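NOL1/NOP2/sun family protein (Enterococcus faecium, PDB 3M4X) probably methylates cytosine in ribosomal RNA at carbon 5, using S-adenosylmethionine, as do its relatives of the RsmF and NOL1/NOP2/Sun family. Local coordinates at residues 30-36 against 191-195; 237-243 against 284-288; 264-268 against 288-292; 281-285 against 295-299. All blocks are in the same frame, centred on the assembly; numbering follows the deposited sequence.

Interaction 1: 30-36 against 191-195; sequences ALEQGSV and FRKDP
Arg-192 reaches into the turn that ends helix 24-33 and holds the carbonyl of Ala-30 by one polar bond. Arg-192 NH1 donates to Ala-30 O at 2.9 Å, bent to 148° at the hydrogen; the oxygen lies near the guanidinium plane, but NH1 stands well above the carbonyl plane. From the opposite face of that carbonyl comes the helical bond of Gly-34 N to Ala-30 O, also 2.9 Å, so two donors grip a carbonyl in the last turn of the helix, whose chain leaves helical geometry at Gly-34. Over one face of the guanidinium, offset toward the rim, lies Ser-35 O, 3.4 Å from Arg-192 NH2 but at too poor an angle for a hydrogen bond. NH2 instead takes part in a salt bridge with Glu-293.

Van der Waals contacts lie nearer the backbone. Bends at chi2 (-148°) and chi3 (-69°) fold the arginine chain along the turn, with Arg-192 CG 3.4 Å from Leu-31 O. Val-36 leans on the peptide between Arg-192 and Lys-193: Val-36 CG2 sits 3.6 Å from Arg-192 CB, while Val-36 CG1 meets Lys-193 CG at 3.9 Å. Pro-287 touches both Leu-31 and Arg-192. An arginine thus adds a second bond to a last-turn helix carbonyl, joining the N-terminal RsmF-type region to the loop between strand 176-182 and helix 195-200 of the Rossmann-like methyltransferase fold.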
loop_
_atom_site.group_PDB
_atom_site.type_symbol
_atom_site.label_atom_id
_atom_site.label_comp_id
_atom_site.label_asym_id
_atom_site.label_seq_id
_atom_site.Cartn_x
_atom_site.Cartn_y
_atom_site.Cartn_z
ATOM N N ALA A 30 23.481 5.542 -17.313
ATOM C CA ALA A 30 22.849 4.939 -16.151
ATOM C C ALA A 30 21.788 3.976 -16.635
ATOM O O ALA A 30 21.668 2.872 -16.129
ATOM C CB ALA A 30 22.233 5.997 -15.258
ATOM N N LEU A 31 21.046 4.393 -17.650
ATOM C CA LEU A 31 19.927 3.613 -18.162
ATOM C C LEU A 31 20.380 2.296 -18.784
ATOM O O LEU A 31 19.731 1.264 -18.608
ATOM C CB LEU A 31 19.126 4.437 -19.180
ATOM C CG LEU A 31 17.766 5.058 -18.806
ATOM C CD1 LEU A 31 17.589 5.307 -17.304
ATOM C CD2 LEU A 31 17.518 6.333 -19.604
ATOM N N GLU A 32 21.507 2.321 -19.493
ATOM C CA GLU A 32 21.958 1.134 -20.220
ATOM C C GLU A 32 22.972 0.258 -19.491
ATOM O O GLU A 32 23.101 -0.928 -19.797
ATOM C CB GLU A 32 22.512 1.528 -21.599
ATOM C CG GLU A 32 23.607 2.571 -21.543
ATOM C CD GLU A 32 24.076 2.997 -22.921
ATOM O OE1 GLU A 32 23.437 3.898 -23.524
ATOM O OE2 GLU A 32 25.086 2.415 -23.392
ATOM N N GLN A 33 23.708 0.818 -18.540
ATOM C CA GLN A 33 24.711 0.006 -17.843
ATOM C C GLN A 33 24.434 -0.179 -16.350
ATOM O O GLN A 33 25.054 -1.018 -15.701
ATOM C CB GLN A 33 26.117 0.572 -18.045
ATOM C CG GLN A 33 26.657 0.426 -19.465
ATOM C CD GLN A 33 26.892 -1.023 -19.852
ATOM O OE1 GLN A 33 27.039 -1.898 -18.993
ATOM N NE2 GLN A 33 26.923 -1.283 -21.153
ATOM N N GLY A 34 23.505 0.602 -15.809
ATOM C CA GLY A 34 23.299 0.621 -14.379
ATOM C C GLY A 34 22.496 -0.554 -13.870
ATOM O O GLY A 34 21.901 -1.297 -14.645
ATOM N N SER A 35 22.480 -0.715 -12.554
ATOM C CA SER A 35 21.742 -1.805 -11.924
ATOM C C SER A 35 20.391 -1.364 -11.390
ATOM O O SER A 35 20.298 -0.345 -10.718
ATOM C CB SER A 35 22.532 -2.309 -10.738
ATOM O OG SER A 35 23.107 -1.212 -10.043
ATOM N N VAL A 36 19.359 -2.158 -11.651
ATOM C CA VAL A 36 18.060 -1.940 -11.005
ATOM C C VAL A 36 18.174 -2.112 -9.492
ATOM O O VAL A 36 18.635 -3.143 -9.009
ATOM C CB VAL A 36 16.998 -2.918 -11.524
ATOM C CG1 VAL A 36 15.778 -2.919 -10.610
ATOM C CG2 VAL A 36 16.615 -2.575 -12.946
ATOM N N PHE A 191 12.268 1.644 -17.551
ATOM C CA PHE A 191 13.108 1.117 -18.637
ATOM C C PHE A 191 14.121 0.034 -18.198
ATOM O O PHE A 191 14.211 -1.027 -18.826
ATOM C CB PHE A 191 13.839 2.251 -19.358
ATOM C CG PHE A 191 12.987 3.001 -20.339
ATOM C CD1 PHE A 191 11.636 2.722 -20.470
ATOM C CD2 PHE A 191 13.539 3.999 -21.125
ATOM C CE1 PHE A 191 10.844 3.420 -21.375
ATOM C CE2 PHE A 191 12.755 4.697 -22.031
ATOM C CZ PHE A 191 11.407 4.406 -22.153
ATOM N N ARG A 192 14.890 0.317 -17.147
ATOM C CA ARG A 192 15.850 -0.644 -16.612
ATOM C C ARG A 192 15.156 -1.903 -16.105
ATOM O O ARG A 192 15.607 -3.019 -16.358
ATOM C CB ARG A 192 16.644 -0.035 -15.454
ATOM C CG ARG A 192 17.717 0.966 -15.850
ATOM C CD ARG A 192 18.909 0.916 -14.883
ATOM N NE ARG A 192 18.607 1.413 -13.536
ATOM C CZ ARG A 192 19.376 2.284 -12.883
ATOM N NH1 ARG A 192 20.487 2.754 -13.458
ATOM N NH2 ARG A 192 19.044 2.694 -11.662
ATOM N N LYS A 193 14.056 -1.710 -15.386
ATOM C CA LYS A 193 13.372 -2.797 -14.685
ATOM C C LYS A 193 12.516 -3.651 -15.620
ATOM O O LYS A 193 12.588 -4.877 -15.586
ATOM C CB LYS A 193 12.516 -2.235 -13.542
ATOM C CG LYS A 193 12.282 -3.205 -12.391
ATOM C CD LYS A 193 11.372 -2.600 -11.311
ATOM C CE LYS A 193 11.316 -3.482 -10.063
ATOM N NZ LYS A 193 10.250 -3.057 -9.115
ATOM N N ASP A 194 11.710 -3.008 -16.460
ATOM C CA ASP A 194 10.830 -3.752 -17.355
ATOM C C ASP A 194 11.090 -3.452 -18.829
ATOM O O ASP A 194 10.659 -2.425 -19.339
ATOM C CB ASP A 194 9.368 -3.479 -17.012
ATOM C CG ASP A 194 8.417 -4.266 -17.881
ATOM O OD1 ASP A 194 8.898 -5.108 -18.674
ATOM O OD2 ASP A 194 7.193 -4.037 -17.773
ATOM N N PRO A 195 11.790 -4.365 -19.519
ATOM C CA PRO A 195 12.130 -4.226 -20.941
ATOM C C PRO A 195 10.910 -4.096 -21.856
ATOM O O PRO A 195 11.046 -3.643 -22.993
ATOM C CB PRO A 195 12.890 -5.517 -21.244
ATOM C CG PRO A 195 13.462 -5.926 -19.918
ATOM C CD PRO A 195 12.419 -5.551 -18.915
#

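Interaction 2: 237-243 against 284-288; sequences FAPEENE and RIWPH
Phe-237 O is gripped end-on by two nitrogens of Arg-284, NH2 at 2.9 Å and NH1 at 3.0 Å, and lies in the guanidinium plane. The neighbouring side of the same group faces Glu-243 in a side-on, two-bond salt bridge: Arg-284 NE to Glu-243 OE2 is 2.7 Å and Arg-284 NH2 to Glu-243 OE1 is 2.8 Å, both nearly straight. Each carboxylate oxygen offers its syn lone pair, and the two planes are only 16° apart. An extended chain from CG to NE carries the guanidinium this far, whereas a bend at chi2 (87°) brings the glutamate to it. Asn-242 OD1 lies over one face without bonding.

The Phe-237 ring runs almost parallel to the six-membered ring of Trp-286, yet slid so far that they barely overlap; Phe-237 CD2 and Trp-286 CZ3 are 3.6 Å apart. Phe-237 CZ meets Pro-287 CG, also at 3.6 Å, and Ile-285 O lies at the edge of the phenylalanine ring. Phe-27 meets both aromatic rings edge-to-face. Four bonds fix the buried guanidinium against rotation, and the paired carboxylate probably balances its charge, joining the start of helix 243-252 to strand 283-285.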
loop_
_atom_site.group_PDB
_atom_site.type_symbol
_atom_site.label_atom_id
_atom_site.label_comp_id
_atom_site.label_asym_id
_atom_site.label_seq_id
_atom_site.Cartn_x
_atom_site.Cartn_y
_atom_site.Cartn_z
ATOM N N PHE A 237 10.089 10.422 -16.611
ATOM C CA PHE A 237 10.918 11.623 -16.570
ATOM C C PHE A 237 10.290 12.796 -17.322
ATOM O O PHE A 237 10.698 13.947 -17.143
ATOM C CB PHE A 237 12.316 11.333 -17.158
ATOM C CG PHE A 237 13.055 10.231 -16.453
ATOM C CD1 PHE A 237 13.260 9.004 -17.074
ATOM C CD2 PHE A 237 13.538 10.416 -15.168
ATOM C CE1 PHE A 237 13.941 7.982 -16.424
ATOM C CE2 PHE A 237 14.210 9.397 -14.505
ATOM C CZ PHE A 237 14.417 8.177 -15.137
ATOM N N ALA A 238 9.304 12.511 -18.164
ATOM C CA ALA A 238 8.770 13.539 -19.063
ATOM C C ALA A 238 8.221 14.761 -18.340
ATOM O O ALA A 238 7.421 14.633 -17.410
ATOM C CB ALA A 238 7.718 12.950 -19.997
ATOM N N PRO A 239 8.667 15.957 -18.761
ATOM C CA PRO A 239 8.061 17.207 -18.290
ATOM C C PRO A 239 6.561 17.177 -18.506
ATOM O O PRO A 239 5.823 17.645 -17.645
ATOM C CB PRO A 239 8.691 18.270 -19.203
ATOM C CG PRO A 239 10.060 17.673 -19.546
ATOM C CD PRO A 239 9.818 16.192 -19.660
ATOM N N GLU A 240 6.115 16.635 -19.638
ATOM C CA GLU A 240 4.692 16.660 -19.972
ATOM C C GLU A 240 3.838 16.018 -18.875
ATOM O O GLU A 240 2.696 16.400 -18.682
ATOM C CB GLU A 240 4.420 16.007 -21.331
ATOM C CG GLU A 240 5.020 16.757 -22.535
ATOM C CD GLU A 240 6.509 16.465 -22.730
ATOM O OE1 GLU A 240 7.083 15.672 -21.952
ATOM O OE2 GLU A 240 7.110 17.027 -23.664
ATOM N N GLU A 241 4.415 15.066 -18.144
ATOM C CA GLU A 241 3.686 14.339 -17.102
ATOM C C GLU A 241 4.015 14.778 -15.678
ATOM O O GLU A 241 3.366 14.353 -14.731
ATOM C CB GLU A 241 3.925 12.840 -17.242
ATOM C CG GLU A 241 3.440 12.301 -18.559
ATOM C CD GLU A 241 3.988 10.943 -18.846
ATOM O OE1 GLU A 241 4.970 10.849 -19.618
ATOM O OE2 GLU A 241 3.443 9.968 -18.288
ATOM N N ASN A 242 5.020 15.632 -15.543
ATOM C CA ASN A 242 5.490 16.071 -14.245
ATOM C C ASN A 242 5.272 17.570 -14.030
ATOM O O ASN A 242 4.210 17.983 -13.561
ATOM C CB ASN A 242 6.969 15.708 -14.076
ATOM C CG ASN A 242 7.228 14.200 -14.194
ATOM O OD1 ASN A 242 8.362 13.768 -14.413
ATOM N ND2 ASN A 242 6.176 13.402 -14.052
ATOM N N GLU A 243 6.271 18.386 -14.354
ATOM C CA GLU A 243 6.150 19.834 -14.139
ATOM C C GLU A 243 4.950 20.457 -14.858
ATOM O O GLU A 243 4.386 21.441 -14.383
ATOM C CB GLU A 243 7.417 20.592 -14.565
ATOM C CG GLU A 243 8.643 20.364 -13.702
ATOM C CD GLU A 243 9.452 19.140 -14.128
ATOM O OE1 GLU A 243 8.982 18.401 -15.018
ATOM O OE2 GLU A 243 10.553 18.914 -13.568
ATOM N N ARG A 284 12.637 15.307 -8.001
ATOM C CA ARG A 284 13.004 14.391 -9.066
ATOM C C ARG A 284 14.043 13.399 -8.582
ATOM O O ARG A 284 14.938 13.734 -7.812
ATOM C CB ARG A 284 13.516 15.139 -10.304
ATOM C CG ARG A 284 12.405 15.540 -11.269
ATOM C CD ARG A 284 12.951 16.357 -12.436
ATOM N NE ARG A 284 11.931 16.648 -13.439
ATOM C CZ ARG A 284 11.604 15.838 -14.446
ATOM N NH1 ARG A 284 12.216 14.667 -14.606
ATOM N NH2 ARG A 284 10.655 16.201 -15.299
ATOM N N ILE A 285 13.913 12.168 -9.044
ATOM C CA ILE A 285 14.931 11.171 -8.789
ATOM C C ILE A 285 15.482 10.709 -10.135
ATOM O O ILE A 285 14.754 10.153 -10.959
ATOM C CB ILE A 285 14.369 10.001 -7.945
ATOM C CG1 ILE A 285 14.001 10.511 -6.550
ATOM C CG2 ILE A 285 15.391 8.875 -7.835
ATOM C CD1 ILE A 285 13.335 9.501 -5.685
ATOM N N TRP A 286 16.759 10.995 -10.365
ATOM C CA TRP A 286 17.434 10.634 -11.610
ATOM C C TRP A 286 18.378 9.461 -11.334
ATOM O O TRP A 286 19.118 9.480 -10.349
ATOM C CB TRP A 286 18.251 11.810 -12.143
ATOM C CG TRP A 286 17.480 13.042 -12.618
ATOM C CD1 TRP A 286 17.328 14.226 -11.947
ATOM C CD2 TRP A 286 16.827 13.218 -13.888
ATOM N NE1 TRP A 286 16.600 15.114 -12.707
ATOM C CE2 TRP A 286 16.286 14.523 -13.904
ATOM C CE3 TRP A 286 16.645 12.400 -15.009
ATOM C CZ2 TRP A 286 15.567 15.022 -14.994
ATOM C CZ3 TRP A 286 15.930 12.898 -16.089
ATOM C CH2 TRP A 286 15.402 14.199 -16.076
ATOM N N PRO A 287 18.359 8.440 -12.202
ATOM C CA PRO A 287 19.144 7.213 -11.984
ATOM C C PRO A 287 20.658 7.464 -12.026
ATOM O O PRO A 287 21.431 6.751 -11.397
ATOM C CB PRO A 287 18.735 6.310 -13.157
ATOM C CG PRO A 287 17.562 6.980 -13.816
ATOM C CD PRO A 287 17.634 8.428 -13.482
ATOM N N HIS A 288 21.082 8.468 -12.777
ATOM C CA HIS A 288 22.505 8.749 -12.889
ATOM C C HIS A 288 23.022 9.610 -11.737
ATOM O O HIS A 288 24.225 9.826 -11.609
ATOM C CB HIS A 288 22.805 9.418 -14.231
ATOM C CG HIS A 288 22.156 10.758 -14.403
ATOM N ND1 HIS A 288 20.798 10.911 -14.600
ATOM C CD2 HIS A 288 22.682 12.005 -14.421
ATOM C CE1 HIS A 288 20.518 12.196 -14.727
ATOM N NE2 HIS A 288 21.642 12.880 -14.624
#

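Interaction 3: 264-268 against 288-292; sequences QSVSS and HKDQG
Ser-267 lays its hydroxyl against the carboxylate of Asp-290 and the aliphatic chain of Lys-289. This small surface contact links the edge strand 267-268 to the connection of the beta hairpin 283-285/295-302, in the methyltransferase sheet. The two segments come nearest at Val-266 and Asp-290, whose CA atoms are 6.5 Å apart, so the meeting is one of side chains rather than paired backbones.

Ser-267 OG donates to Asp-290 OD2 at 3.0 Å; Asp-290 OD2 receives it on its syn lone pair, on the side of the other carboxylate oxygen. Asp-290 OD2 also accepts from the backbone N of Trp-286, its strongest polar partner. The aspartate thus bridges the backbone at Trp-286 and the serine on the adjoining strand, and two donors hold one carboxylate oxygen. With CG beside the backbone N (chi1 -54°), the carboxylate is directed at Ser-267; its other oxygen, Asp-290 OD1, lies 3.9 Å from Val-266 CA. Ser-267 has its own OG beside the backbone N as well (chi1 -58°), bringing the hydroxyl to the aspartate.

Ser-267 is also joined by backbone hydrogen bonding to Arg-284 on the neighbouring strand. Tyr-66 touches Gln-264, Val-266 and Asp-290, and its hydroxyl bonds to Gln-291 O, tying the connection to a loop of the N-terminal region. The lysine chain, extended beyond CG, passes alongside the serine hydroxyl: Lys-289 CD comes within 3.3 Å of Ser-267 OG, while Lys-289 NZ stands 3.7 Å from the same oxygen.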
loop_
_atom_site.group_PDB
_atom_site.type_symbol
_atom_site.label_atom_id
_atom_site.label_comp_id
_atom_site.label_asym_id
_atom_site.label_seq_id
_atom_site.Cartn_x
_atom_site.Cartn_y
_atom_site.Cartn_z
ATOM N N GLN A 264 17.456 12.807 3.155
ATOM C CA GLN A 264 18.169 12.484 1.930
ATOM C C GLN A 264 18.007 13.601 0.891
ATOM O O GLN A 264 16.888 13.961 0.518
ATOM C CB GLN A 264 17.658 11.152 1.375
ATOM C CG GLN A 264 18.388 10.667 0.133
ATOM C CD GLN A 264 19.833 10.299 0.406
ATOM O OE1 GLN A 264 20.228 10.078 1.554
ATOM N NE2 GLN A 264 20.633 10.225 -0.655
ATOM N N SER A 265 19.120 14.159 0.430
ATOM C CA SER A 265 19.054 15.170 -0.621
ATOM C C SER A 265 18.677 14.516 -1.940
ATOM O O SER A 265 18.974 13.341 -2.175
ATOM C CB SER A 265 20.376 15.919 -0.757
ATOM O OG SER A 265 20.432 16.995 0.158
ATOM N N VAL A 266 18.013 15.277 -2.797
ATOM C CA VAL A 266 17.497 14.738 -4.041
ATOM C C VAL A 266 17.490 15.822 -5.075
ATOM O O VAL A 266 17.706 16.990 -4.757
ATOM C CB VAL A 266 16.047 14.230 -3.879
ATOM C CG1 VAL A 266 16.032 12.812 -3.356
ATOM C CG2 VAL A 266 15.248 15.164 -2.967
ATOM N N SER A 267 17.236 15.435 -6.319
ATOM C CA SER A 267 17.029 16.400 -7.388
ATOM C C SER A 267 15.636 17.024 -7.266
ATOM O O SER A 267 14.782 16.544 -6.514
ATOM C CB SER A 267 17.196 15.736 -8.752
ATOM O OG SER A 267 18.481 15.154 -8.873
ATOM N N SER A 268 15.406 18.085 -8.022
ATOM C CA SER A 268 14.188 18.853 -7.875
ATOM C C SER A 268 13.513 19.037 -9.223
ATOM O O SER A 268 14.144 18.872 -10.261
ATOM C CB SER A 268 14.526 20.208 -7.271
ATOM O OG SER A 268 14.646 21.173 -8.295
ATOM N N HIS A 288 21.082 8.468 -12.777
ATOM C CA HIS A 288 22.505 8.749 -12.889
ATOM C C HIS A 288 23.022 9.610 -11.737
ATOM O O HIS A 288 24.225 9.826 -11.609
ATOM C CB HIS A 288 22.805 9.418 -14.231
ATOM C CG HIS A 288 22.156 10.758 -14.403
ATOM N ND1 HIS A 288 20.798 10.911 -14.600
ATOM C CD2 HIS A 288 22.682 12.005 -14.421
ATOM C CE1 HIS A 288 20.518 12.196 -14.727
ATOM N NE2 HIS A 288 21.642 12.880 -14.624
ATOM N N LYS A 289 22.104 10.066 -10.890
ATOM C CA LYS A 289 22.376 11.131 -9.930
ATOM C C LYS A 289 22.025 10.690 -8.518
ATOM O O LYS A 289 22.799 10.880 -7.581
ATOM C CB LYS A 289 21.513 12.354 -10.267
ATOM C CG LYS A 289 22.271 13.620 -10.604
ATOM C CD LYS A 289 21.306 14.795 -10.619
ATOM C CE LYS A 289 21.992 16.139 -10.845
ATOM N NZ LYS A 289 21.029 17.262 -10.620
ATOM N N ASP A 290 20.829 10.125 -8.382
ATOM C CA ASP A 290 20.264 9.768 -7.092
ATOM C C ASP A 290 20.175 8.263 -6.975
ATOM O O ASP A 290 20.568 7.539 -7.881
ATOM C CB ASP A 290 18.860 10.350 -6.957
ATOM C CG ASP A 290 18.821 11.835 -7.206
ATOM O OD1 ASP A 290 19.558 12.569 -6.519
ATOM O OD2 ASP A 290 18.058 12.267 -8.094
ATOM N N GLN A 291 19.642 7.795 -5.855
ATOM C CA GLN A 291 19.413 6.372 -5.672
ATOM C C GLN A 291 18.068 5.983 -6.272
ATOM O O GLN A 291 17.118 6.759 -6.224
ATOM C CB GLN A 291 19.476 6.016 -4.189
ATOM C CG GLN A 291 20.888 6.032 -3.665
ATOM C CD GLN A 291 21.825 5.308 -4.612
ATOM O OE1 GLN A 291 21.496 4.231 -5.120
ATOM N NE2 GLN A 291 22.991 5.903 -4.872
ATOM N N GLY A 292 17.992 4.797 -6.860
ATOM C CA GLY A 292 16.733 4.305 -7.381
ATOM C C GLY A 292 16.497 4.525 -8.862
ATOM O O GLY A 292 17.318 5.112 -9.567
#

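Interaction 4: 281-285 against 295-299; sequences KTIRI and HFVAK
Strands 283-285 and 295-299 run antiparallel, their axes 4.9 Å apart and their directions 169° from each other. Ile-283 and Val-297 form a hydrogen-bonded pair, Ile-283 N to Val-297 O at 3.0 Å and Val-297 N to Ile-283 O at 3.1 Å. Arg-284 and Phe-296 follow as a non-hydrogen-bonded pair, and Ile-285 N then donates to His-295 O at 2.9 Å; the return bond is weak. Ahead of strand 283-285 a water sits between the backbones, accepting from Lys-299 N and lying close to Lys-281 O.

Phe-296, with CG anti to the backbone N (chi1 176°), lies across the neighbouring strand. Its CD1 is 3.9 Å from Arg-284 CG, which sits at the ring edge, and its CE1 is 3.5 Å from Thr-282 OG1, whose hydroxyl bonds to Leu-279 O. Thr-282 CG2 packs on Ala-298 CB at 3.7 Å. Ile-283, Val-297 and the first part of His-295 point to the other face, where helix 95-101 covers His-295 and Val-297. This hairpin pairing lies between further strands: 267-268 continues the sheet beyond 283-285, while 228-234 and 255-258 both pair with the long strand 295-302.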
loop_
_atom_site.group_PDB
_atom_site.type_symbol
_atom_site.label_atom_id
_atom_site.label_comp_id
_atom_site.label_asym_id
_atom_site.label_seq_id
_atom_site.Cartn_x
_atom_site.Cartn_y
_atom_site.Cartn_z
ATOM N N LYS A 281 10.230 22.944 -5.523
ATOM C CA LYS A 281 9.769 22.245 -4.322
ATOM C C LYS A 281 9.299 20.840 -4.637
ATOM O O LYS A 281 9.051 20.052 -3.734
ATOM C CB LYS A 281 8.611 22.996 -3.664
ATOM C CG LYS A 281 8.965 24.354 -3.100
ATOM C CD LYS A 281 7.696 25.066 -2.634
ATOM C CE LYS A 281 7.908 26.568 -2.557
ATOM N NZ LYS A 281 6.612 27.293 -2.488
ATOM N N THR A 282 9.132 20.539 -5.920
ATOM C CA THR A 282 8.836 19.176 -6.328
ATOM C C THR A 282 10.147 18.381 -6.450
ATOM O O THR A 282 11.233 18.959 -6.537
ATOM C CB THR A 282 8.003 19.135 -7.625
ATOM O OG1 THR A 282 8.809 19.528 -8.743
ATOM C CG2 THR A 282 6.788 20.089 -7.509
ATOM N N ILE A 283 10.038 17.057 -6.433
ATOM C CA ILE A 283 11.201 16.185 -6.287
ATOM C C ILE A 283 11.408 15.322 -7.508
ATOM O O ILE A 283 10.480 14.673 -7.981
ATOM C CB ILE A 283 11.019 15.206 -5.121
ATOM C CG1 ILE A 283 11.071 15.925 -3.774
ATOM C CG2 ILE A 283 12.052 14.085 -5.190
ATOM C CD1 ILE A 283 10.787 14.978 -2.603
ATOM N N ARG A 284 12.637 15.307 -8.001
ATOM C CA ARG A 284 13.004 14.391 -9.066
ATOM C C ARG A 284 14.043 13.399 -8.582
ATOM O O ARG A 284 14.938 13.734 -7.812
ATOM C CB ARG A 284 13.516 15.139 -10.304
ATOM C CG ARG A 284 12.405 15.540 -11.269
ATOM C CD ARG A 284 12.951 16.357 -12.436
ATOM N NE ARG A 284 11.931 16.648 -13.439
ATOM C CZ ARG A 284 11.604 15.838 -14.446
ATOM N NH1 ARG A 284 12.216 14.667 -14.606
ATOM N NH2 ARG A 284 10.655 16.201 -15.299
ATOM N N ILE A 285 13.913 12.168 -9.044
ATOM C CA ILE A 285 14.931 11.171 -8.789
ATOM C C ILE A 285 15.482 10.709 -10.135
ATOM O O ILE A 285 14.754 10.153 -10.959
ATOM C CB ILE A 285 14.369 10.001 -7.945
ATOM C CG1 ILE A 285 14.001 10.511 -6.550
ATOM C CG2 ILE A 285 15.391 8.875 -7.835
ATOM C CD1 ILE A 285 13.335 9.501 -5.685
ATOM N N HIS A 295 11.703 8.728 -10.400
ATOM C CA HIS A 295 10.388 9.113 -9.923
ATOM C C HIS A 295 10.246 10.626 -9.920
ATOM O O HIS A 295 11.231 11.371 -9.844
ATOM C CB HIS A 295 10.148 8.550 -8.516
ATOM C CG HIS A 295 9.133 7.447 -8.472
ATOM N ND1 HIS A 295 9.466 6.117 -8.647
ATOM C CD2 HIS A 295 7.792 7.474 -8.289
ATOM C CE1 HIS A 295 8.375 5.376 -8.571
ATOM N NE2 HIS A 295 7.344 6.176 -8.351
ATOM N N PHE A 296 9.005 11.071 -10.027
ATOM C CA PHE A 296 8.648 12.457 -9.800
ATOM C C PHE A 296 7.583 12.478 -8.703
ATOM O O PHE A 296 6.654 11.681 -8.740
ATOM C CB PHE A 296 8.087 13.056 -11.096
ATOM C CG PHE A 296 7.598 14.457 -10.956
ATOM C CD1 PHE A 296 8.493 15.523 -10.965
ATOM C CD2 PHE A 296 6.236 14.722 -10.850
ATOM C CE1 PHE A 296 8.039 16.832 -10.855
ATOM C CE2 PHE A 296 5.771 16.027 -10.740
ATOM C CZ PHE A 296 6.671 17.078 -10.741
ATOM N N VAL A 297 7.726 13.370 -7.727
ATOM C CA VAL A 297 6.707 13.542 -6.699
ATOM C C VAL A 297 6.445 14.999 -6.368
ATOM O O VAL A 297 7.366 15.805 -6.325
ATOM C CB VAL A 297 7.060 12.836 -5.368
ATOM C CG1 VAL A 297 5.872 12.929 -4.413
ATOM C CG2 VAL A 297 7.374 11.404 -5.616
ATOM N N ALA A 298 5.181 15.322 -6.103
ATOM C CA ALA A 298 4.796 16.667 -5.702
ATOM C C ALA A 298 3.735 16.612 -4.600
ATOM O O ALA A 298 2.863 15.731 -4.598
ATOM C CB ALA A 298 4.283 17.450 -6.920
ATOM N N LYS A 299 3.819 17.531 -3.646
ATOM C CA LYS A 299 2.786 17.642 -2.611
ATOM C C LYS A 299 2.101 19.005 -2.697
ATOM O O LYS A 299 2.768 20.029 -2.736
ATOM C CB LYS A 299 3.370 17.446 -1.211
ATOM C CG LYS A 299 2.334 17.552 -0.102
ATOM C CD LYS A 299 2.892 17.097 1.253
ATOM C CE LYS A 299 3.978 18.040 1.729
ATOM N NZ LYS A 299 4.382 17.818 3.144
HETATM O O HOH W 1 5.959 19.413 -3.736
#

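Overall arrangement
Interactions 2, 3 and 4 cluster around strand 283-285 of the methyltransferase domain, their centres about 8 to 11 Å apart. Strands 267-268, 283-285 and 295-302 are successive neighbours in one sheet; interactions 2 and 4 share Arg-284 and Ile-285, interactions 2 and 3 share His-288. Interaction 1 closes before the others open along the chain; the segments of interactions 3 and 4 then alternate, and interaction 4 begins on the stretch where interaction 2 ends. The centre of interaction 1 lies about 16 Å from those of interactions 2 and 3, yet Ala-30 and Leu-31 pack on His-288 and Pro-287. The N-terminal region is thus seated on the hairpin end of the methyltransferase domain.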